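Long-range contact in cycloalternan-forming enzyme (Listeria monocytogenes serovar 1/2a, PDB 5F7U), which is a carbohydrate-active enzyme of glycoside hydrolase family 31, built round a TIM barrel and carrying a family 6 carbohydrate-binding module: residues V398-W411 with Q521-K535. The protein carries 1 engineered substitution. Residues are numbered along the deposited sequence; the frame is centred on the assembly and turned at random.
Sequences VLEQWSDEETYYIW and QREYLLTEVGIDGFK. With GLC (alpha-D-glucopyranose), chain F; GLC (alpha-D-glucopyranose), chain B.
K535 reaches E400 across the mouth of the barrel, and its NZ donates to OE2 of E400 at 2.7 Å in a salt bridge. The lysine is fully extended, its CG anti to the backbone N (chi1 179°), and this length also carries NZ to a weak bond with O3 of the chain B glucose; its CD rests on CG1 of V398, 3.9 Å off. E400 divides its carboxylate: OE2 holds the lysine, while OE1 accepts from O4 of the chain B glucose at 2.7 Å and from N372.

Farther along, the Y524 hydroxyl donates to the backbone O of Y409 at 2.6 Å, in the carbonyl plane on a lone pair, and a water joins the same hydroxyl to W411 N.

The ring of Y409 supplies a broad flat surface. CB of Q521 sits over its centre in a CH-pi contact, 3.9 Å from the centroid, with T407 CB on the opposite face; D474 takes the hydroxyl. CD2 of Y409 lies over one face of the R522 guanidinium, whose NE is held by Q457.

W402 sets its CE3 over one face of the W411 indole. Forked L525 meets both rings obliquely, CD1 against W402 CH2 and CD2 against W411 NE1, a buried N-H with no hydrogen-bond partner, while V529 CG1 meets W411 CZ2.

Strands 396-399 and 534-536 belong to the eight-stranded parallel TIM barrel, and E400 and K535 line its glycan pocket.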
loop_
_atom_site.group_PDB
_atom_site.type_symbol
_atom_site.label_atom_id
_atom_site.label_comp_id
_atom_site.label_asym_id
_atom_site.label_seq_id
_atom_site.Cartn_x
_atom_site.Cartn_y
_atom_site.Cartn_z
ATOM N N VAL A 398 10.148 -12.936 -13.452
ATOM C CA VAL A 398 9.817 -13.907 -12.410
ATOM C C VAL A 398 9.688 -15.279 -13.050
ATOM O O VAL A 398 9.081 -15.394 -14.115
ATOM C CB VAL A 398 8.481 -13.569 -11.696
ATOM C CG1 VAL A 398 8.184 -14.589 -10.583
ATOM C CG2 VAL A 398 8.489 -12.139 -11.132
ATOM N N LEU A 399 10.261 -16.302 -12.407
ATOM C CA LEU A 399 9.966 -17.690 -12.778
ATOM C C LEU A 399 9.284 -18.395 -11.629
ATOM O O LEU A 399 9.798 -18.398 -10.513
ATOM C CB LEU A 399 11.234 -18.470 -13.168
ATOM C CG LEU A 399 11.772 -18.218 -14.575
ATOM C CD1 LEU A 399 13.018 -19.071 -14.725
ATOM C CD2 LEU A 399 10.731 -18.617 -15.618
ATOM N N GLU A 400 8.143 -19.008 -11.922
ATOM C CA GLU A 400 7.421 -19.796 -10.945
ATOM C C GLU A 400 7.583 -21.272 -11.194
ATOM O O GLU A 400 7.959 -22.020 -10.272
ATOM C CB GLU A 400 5.938 -19.420 -10.930
ATOM C CG GLU A 400 5.709 -17.987 -10.485
ATOM C CD GLU A 400 4.279 -17.699 -10.098
ATOM O OE1 GLU A 400 3.349 -18.346 -10.649
ATOM O OE2 GLU A 400 4.088 -16.813 -9.232
ATOM N N GLN A 401 7.323 -21.686 -12.431
ATOM C CA GLN A 401 7.319 -23.093 -12.799
ATOM C C GLN A 401 8.736 -23.526 -13.232
ATOM O O GLN A 401 8.973 -23.981 -14.363
ATOM C CB GLN A 401 6.255 -23.330 -13.872
ATOM C CG GLN A 401 5.788 -24.769 -13.929
ATOM C CD GLN A 401 4.706 -25.061 -14.946
ATOM O OE1 GLN A 401 4.446 -26.232 -15.196
ATOM N NE2 GLN A 401 4.107 -24.040 -15.560
ATOM N N TRP A 402 9.670 -23.390 -12.291
ATOM C CA TRP A 402 11.096 -23.549 -12.575
ATOM C C TRP A 402 11.695 -24.818 -11.983
ATOM O O TRP A 402 12.728 -25.297 -12.453
ATOM C CB TRP A 402 11.885 -22.318 -12.070
ATOM C CG TRP A 402 12.005 -22.230 -10.551
ATOM C CD1 TRP A 402 11.149 -21.577 -9.694
ATOM C CD2 TRP A 402 13.055 -22.779 -9.731
ATOM N NE1 TRP A 402 11.595 -21.702 -8.396
ATOM C CE2 TRP A 402 12.751 -22.446 -8.389
ATOM C CE3 TRP A 402 14.222 -23.542 -10.001
ATOM C CZ2 TRP A 402 13.573 -22.825 -7.314
ATOM C CZ3 TRP A 402 15.036 -23.927 -8.927
ATOM C CH2 TRP A 402 14.704 -23.561 -7.595
ATOM N N SER A 403 11.082 -25.329 -10.919
ATOM C CA SER A 403 11.733 -26.341 -10.105
ATOM C C SER A 403 11.222 -27.753 -10.371
ATOM O O SER A 403 10.311 -27.964 -11.171
ATOM C CB SER A 403 11.595 -25.990 -8.606
ATOM O OG SER A 403 10.332 -26.392 -8.113
ATOM N N ASP A 404 11.810 -28.712 -9.663
ATOM C CA ASP A 404 11.352 -30.104 -9.664
ATOM C C ASP A 404 9.941 -30.314 -9.081
ATOM O O ASP A 404 9.404 -31.421 -9.146
ATOM C CB ASP A 404 12.393 -30.989 -8.933
ATOM C CG ASP A 404 12.562 -30.633 -7.444
ATOM O OD1 ASP A 404 11.864 -29.736 -6.916
ATOM O OD2 ASP A 404 13.407 -31.272 -6.777
ATOM N N GLU A 405 9.365 -29.261 -8.491
ATOM C CA GLU A 405 8.024 -29.312 -7.852
ATOM C C GLU A 405 7.980 -30.351 -6.719
ATOM O O GLU A 405 6.917 -30.916 -6.409
ATOM C CB GLU A 405 6.918 -29.596 -8.895
ATOM C CG GLU A 405 6.839 -28.564 -10.029
ATOM C CD GLU A 405 6.265 -27.228 -9.562
ATOM O OE1 GLU A 405 5.541 -27.208 -8.547
ATOM O OE2 GLU A 405 6.521 -26.189 -10.216
ATOM N N GLU A 406 9.147 -30.594 -6.116
ATOM C CA GLU A 406 9.271 -31.492 -4.984
ATOM C C GLU A 406 10.087 -30.870 -3.867
ATOM O O GLU A 406 9.589 -30.723 -2.761
ATOM C CB GLU A 406 9.897 -32.817 -5.418
ATOM C CG GLU A 406 9.054 -33.637 -6.385
ATOM C CD GLU A 406 7.745 -34.153 -5.798
ATOM O OE1 GLU A 406 7.470 -34.002 -4.582
ATOM O OE2 GLU A 406 6.947 -34.715 -6.587
ATOM N N THR A 407 11.342 -30.529 -4.159
ATOM C CA THR A 407 12.221 -29.885 -3.183
ATOM C C THR A 407 12.072 -28.361 -3.230
ATOM O O THR A 407 12.339 -27.675 -2.248
ATOM C CB THR A 407 13.708 -30.194 -3.446
ATOM O OG1 THR A 407 14.124 -29.607 -4.691
ATOM C CG2 THR A 407 13.984 -31.728 -3.461
ATOM N N TYR A 408 11.730 -27.837 -4.405
ATOM C CA TYR A 408 11.680 -26.391 -4.662
ATOM C C TYR A 408 13.025 -25.668 -4.519
ATOM O O TYR A 408 13.058 -24.448 -4.366
ATOM C CB TYR A 408 10.551 -25.705 -3.856
ATOM C CG TYR A 408 9.213 -26.191 -4.315
ATOM C CD1 TYR A 408 8.613 -25.635 -5.451
ATOM C CD2 TYR A 408 8.576 -27.243 -3.659
ATOM C CE1 TYR A 408 7.407 -26.110 -5.918
ATOM C CE2 TYR A 408 7.360 -27.737 -4.116
ATOM C CZ TYR A 408 6.786 -27.153 -5.244
ATOM O OH TYR A 408 5.583 -27.643 -5.709
ATOM N N TYR A 409 14.133 -26.415 -4.552
ATOM C CA TYR A 409 15.433 -25.772 -4.690
ATOM C C TYR A 409 16.294 -26.364 -5.813
ATOM O O TYR A 409 17.432 -25.931 -6.010
ATOM C CB TYR A 409 16.183 -25.680 -3.345
ATOM C CG TYR A 409 16.545 -27.005 -2.721
ATOM C CD1 TYR A 409 17.676 -27.699 -3.140
ATOM C CD2 TYR A 409 15.771 -27.547 -1.684
ATOM C CE1 TYR A 409 18.010 -28.924 -2.576
ATOM C CE2 TYR A 409 16.104 -28.770 -1.101
ATOM C CZ TYR A 409 17.225 -29.446 -1.552
ATOM O OH TYR A 409 17.599 -30.652 -0.990
ATOM N N ILE A 410 15.727 -27.318 -6.559
ATOM C CA ILE A 410 16.409 -27.993 -7.667
ATOM C C ILE A 410 15.617 -27.699 -8.941
ATOM O O ILE A 410 14.382 -27.762 -8.937
ATOM C CB ILE A 410 16.517 -29.513 -7.421
ATOM C CG1 ILE A 410 17.343 -29.781 -6.148
ATOM C CG2 ILE A 410 17.107 -30.260 -8.634
ATOM C CD1 ILE A 410 17.329 -31.235 -5.676
ATOM N N TRP A 411 16.344 -27.358 -10.007
ATOM C CA TRP A 411 15.765 -27.099 -11.326
ATOM C C TRP A 411 15.030 -28.311 -11.865
ATOM O O TRP A 411 15.491 -29.462 -11.717
ATOM C CB TRP A 411 16.854 -26.641 -12.314
ATOM C CG TRP A 411 17.295 -25.275 -11.979
ATOM C CD1 TRP A 411 18.276 -24.922 -11.084
ATOM C CD2 TRP A 411 16.717 -24.047 -12.460
ATOM N NE1 TRP A 411 18.358 -23.532 -11.001
ATOM C CE2 TRP A 411 17.414 -22.980 -11.831
ATOM C CE3 TRP A 411 15.685 -23.744 -13.379
ATOM C CZ2 TRP A 411 17.107 -21.634 -12.073
ATOM C CZ3 TRP A 411 15.387 -22.392 -13.624
ATOM C CH2 TRP A 411 16.106 -21.361 -12.966
ATOM N N GLN A 521 20.457 -24.534 1.373
ATOM C CA GLN A 521 20.049 -25.402 0.271
ATOM C C GLN A 521 19.819 -24.606 -1.000
ATOM O O GLN A 521 19.905 -25.145 -2.103
ATOM C CB GLN A 521 18.771 -26.167 0.624
ATOM C CG GLN A 521 18.906 -27.091 1.827
ATOM C CD GLN A 521 17.633 -27.866 2.070
ATOM O OE1 GLN A 521 16.593 -27.280 2.370
ATOM N NE2 GLN A 521 17.699 -29.184 1.928
ATOM N N ARG A 522 19.508 -23.325 -0.820
ATOM C CA ARG A 522 19.299 -22.394 -1.917
ATOM C C ARG A 522 20.519 -21.535 -2.248
ATOM O O ARG A 522 20.465 -20.774 -3.216
ATOM C CB ARG A 522 18.108 -21.454 -1.616
ATOM C CG ARG A 522 16.753 -22.100 -1.814
ATOM C CD ARG A 522 16.176 -22.582 -0.502
ATOM N NE ARG A 522 14.855 -23.191 -0.690
ATOM C CZ ARG A 522 14.410 -24.232 -0.004
ATOM N NH1 ARG A 522 13.201 -24.745 -0.266
ATOM N NH2 ARG A 522 15.183 -24.782 0.923
ATOM N N GLU A 523 21.606 -21.656 -1.473
ATOM C CA GLU A 523 22.777 -20.785 -1.669
ATOM C C GLU A 523 23.276 -20.765 -3.119
ATOM O O GLU A 523 23.518 -19.687 -3.680
ATOM C CB GLU A 523 23.924 -21.183 -0.732
ATOM C CG GLU A 523 25.048 -20.153 -0.686
ATOM C CD GLU A 523 26.364 -20.704 -0.155
ATOM O OE1 GLU A 523 26.355 -21.512 0.793
ATOM O OE2 GLU A 523 27.437 -20.330 -0.679
ATOM N N TYR A 524 23.426 -21.950 -3.724
ATOM C CA TYR A 524 23.973 -22.055 -5.078
ATOM C C TYR A 524 23.178 -21.253 -6.131
ATOM O O TYR A 524 23.751 -20.826 -7.135
ATOM C CB TYR A 524 24.138 -23.533 -5.495
ATOM C CG TYR A 524 22.887 -24.154 -6.070
ATOM C CD1 TYR A 524 21.857 -24.603 -5.228
ATOM C CD2 TYR A 524 22.731 -24.307 -7.461
ATOM C CE1 TYR A 524 20.698 -25.169 -5.758
ATOM C CE2 TYR A 524 21.569 -24.881 -8.001
ATOM C CZ TYR A 524 20.563 -25.304 -7.144
ATOM O OH TYR A 524 19.411 -25.867 -7.663
ATOM N N LEU A 525 21.879 -21.033 -5.880
ATOM C CA LEU A 525 21.022 -20.258 -6.785
ATOM C C LEU A 525 21.489 -18.818 -6.862
ATOM O O LEU A 525 21.424 -18.188 -7.916
ATOM C CB LEU A 525 19.538 -20.319 -6.360
ATOM C CG LEU A 525 18.914 -21.736 -6.323
ATOM C CD1 LEU A 525 17.591 -21.714 -5.563
ATOM C CD2 LEU A 525 18.706 -22.305 -7.728
ATOM N N LEU A 526 21.994 -18.329 -5.739
ATOM C CA LEU A 526 22.487 -16.959 -5.632
ATOM C C LEU A 526 23.962 -16.858 -6.041
ATOM O O LEU A 526 24.321 -16.015 -6.861
ATOM C CB LEU A 526 22.256 -16.448 -4.209
ATOM C CG LEU A 526 20.779 -16.162 -3.872
ATOM C CD1 LEU A 526 20.529 -16.338 -2.389
ATOM C CD2 LEU A 526 20.364 -14.770 -4.298
ATOM N N THR A 527 24.802 -17.736 -5.502
ATOM C CA THR A 527 26.245 -17.599 -5.694
ATOM C C THR A 527 26.687 -18.014 -7.107
ATOM O O THR A 527 27.579 -17.380 -7.684
ATOM C CB THR A 527 27.038 -18.376 -4.627
ATOM O OG1 THR A 527 26.666 -19.748 -4.670
ATOM C CG2 THR A 527 26.733 -17.838 -3.234
ATOM N N GLU A 528 26.059 -19.061 -7.657
ATOM C CA GLU A 528 26.494 -19.654 -8.931
ATOM C C GLU A 528 25.504 -19.442 -10.082
ATOM O O GLU A 528 25.912 -19.110 -11.199
ATOM C CB GLU A 528 26.776 -21.150 -8.745
ATOM C CG GLU A 528 27.779 -21.431 -7.631
ATOM C CD GLU A 528 28.063 -22.893 -7.445
ATOM O OE1 GLU A 528 29.114 -23.331 -7.955
ATOM O OE2 GLU A 528 27.262 -23.601 -6.783
ATOM N N VAL A 529 24.216 -19.658 -9.829
ATOM C CA VAL A 529 23.201 -19.439 -10.870
ATOM C C VAL A 529 22.991 -17.935 -11.082
ATOM O O VAL A 529 22.666 -17.497 -12.193
ATOM C CB VAL A 529 21.864 -20.171 -10.563
ATOM C CG1 VAL A 529 20.881 -20.009 -11.709
ATOM C CG2 VAL A 529 22.104 -21.654 -10.312
ATOM N N GLY A 530 23.207 -17.152 -10.022
ATOM C CA GLY A 530 23.180 -15.687 -10.090
ATOM C C GLY A 530 21.820 -15.008 -10.063
ATOM O O GLY A 530 21.658 -13.923 -10.636
ATOM N N ILE A 531 20.845 -15.620 -9.395
ATOM C CA ILE A 531 19.513 -14.995 -9.310
ATOM C C ILE A 531 19.508 -13.702 -8.476
ATOM O O ILE A 531 20.455 -13.431 -7.704
ATOM C CB ILE A 531 18.419 -15.987 -8.847
ATOM C CG1 ILE A 531 18.566 -16.314 -7.359
ATOM C CG2 ILE A 531 18.405 -17.216 -9.754
ATOM C CD1 ILE A 531 17.366 -17.035 -6.734
ATOM N N ASP A 532 18.417 -12.949 -8.600
ATOM C CA ASP A 532 18.300 -11.622 -8.023
ATOM C C ASP A 532 17.225 -11.539 -6.954
ATOM O O ASP A 532 16.764 -10.452 -6.617
ATOM C CB ASP A 532 18.042 -10.618 -9.154
ATOM C CG ASP A 532 19.130 -10.670 -10.202
ATOM O OD1 ASP A 532 20.234 -10.214 -9.886
ATOM O OD2 ASP A 532 18.913 -11.229 -11.295
ATOM N N GLY A 533 16.823 -12.688 -6.411
ATOM C CA GLY A 533 15.908 -12.682 -5.279
ATOM C C GLY A 533 14.866 -13.771 -5.409
ATOM O O GLY A 533 14.969 -14.641 -6.270
ATOM N N PHE A 534 13.883 -13.712 -4.532
ATOM C CA PHE A 534 12.861 -14.750 -4.449
ATOM C C PHE A 534 11.469 -14.158 -4.398
ATOM O O PHE A 534 11.241 -13.113 -3.755
ATOM C CB PHE A 534 13.055 -15.578 -3.184
ATOM C CG PHE A 534 14.367 -16.310 -3.123
ATOM C CD1 PHE A 534 14.556 -17.470 -3.858
ATOM C CD2 PHE A 534 15.425 -15.822 -2.337
ATOM C CE1 PHE A 534 15.776 -18.170 -3.796
ATOM C CE2 PHE A 534 16.652 -16.500 -2.284
ATOM C CZ PHE A 534 16.818 -17.685 -3.007
ATOM N N LYS A 535 10.543 -14.855 -5.048
ATOM C CA LYS A 535 9.119 -14.590 -4.855
ATOM C C LYS A 535 8.628 -15.543 -3.780
ATOM O O LYS A 535 8.285 -16.695 -4.057
ATOM C CB LYS A 535 8.324 -14.725 -6.167
ATOM C CG LYS A 535 6.797 -14.483 -5.992
ATOM C CD LYS A 535 6.078 -14.534 -7.347
ATOM C CE LYS A 535 4.593 -14.198 -7.150
ATOM N NZ LYS A 535 3.821 -14.225 -8.442
HETATM C C1 GLC F . 1.378 -22.646 -8.889
HETATM C C2 GLC F . 0.748 -23.961 -8.410
HETATM C C3 GLC F . 1.709 -24.743 -7.504
HETATM C C4 GLC F . 3.076 -24.916 -8.164
HETATM C C5 GLC F . 3.613 -23.522 -8.527
HETATM C C6 GLC F . 5.012 -23.515 -9.128
HETATM O O2 GLC F . -0.443 -23.691 -7.667
HETATM O O3 GLC F . 1.154 -26.025 -7.186
HETATM O O4 GLC F . 3.955 -25.587 -7.254
HETATM O O5 GLC F . 2.692 -22.876 -9.430
HETATM O O6 GLC F . 4.956 -24.092 -10.437
HETATM C C1 GLC B . -0.036 -18.588 -5.619
HETATM C C2 GLC B . 0.312 -17.135 -6.010
HETATM C C3 GLC B . 0.294 -16.899 -7.534
HETATM C C4 GLC B . 1.169 -17.942 -8.247
HETATM C C5 GLC B . 0.912 -19.357 -7.708
HETATM C C6 GLC B . 1.865 -20.401 -8.266
HETATM O O2 GLC B . -0.484 -16.212 -5.260
HETATM O O3 GLC B . 0.777 -15.585 -7.867
HETATM O O4 GLC B . 0.912 -17.915 -9.663
HETATM O O5 GLC B . 0.927 -19.443 -6.269
HETATM O O6 GLC B . 1.367 -21.676 -7.812
HETATM O O HOH W 1 20.048 -29.893 -0.186
HETATM O O HOH W 2 19.368 -27.743 -9.699
#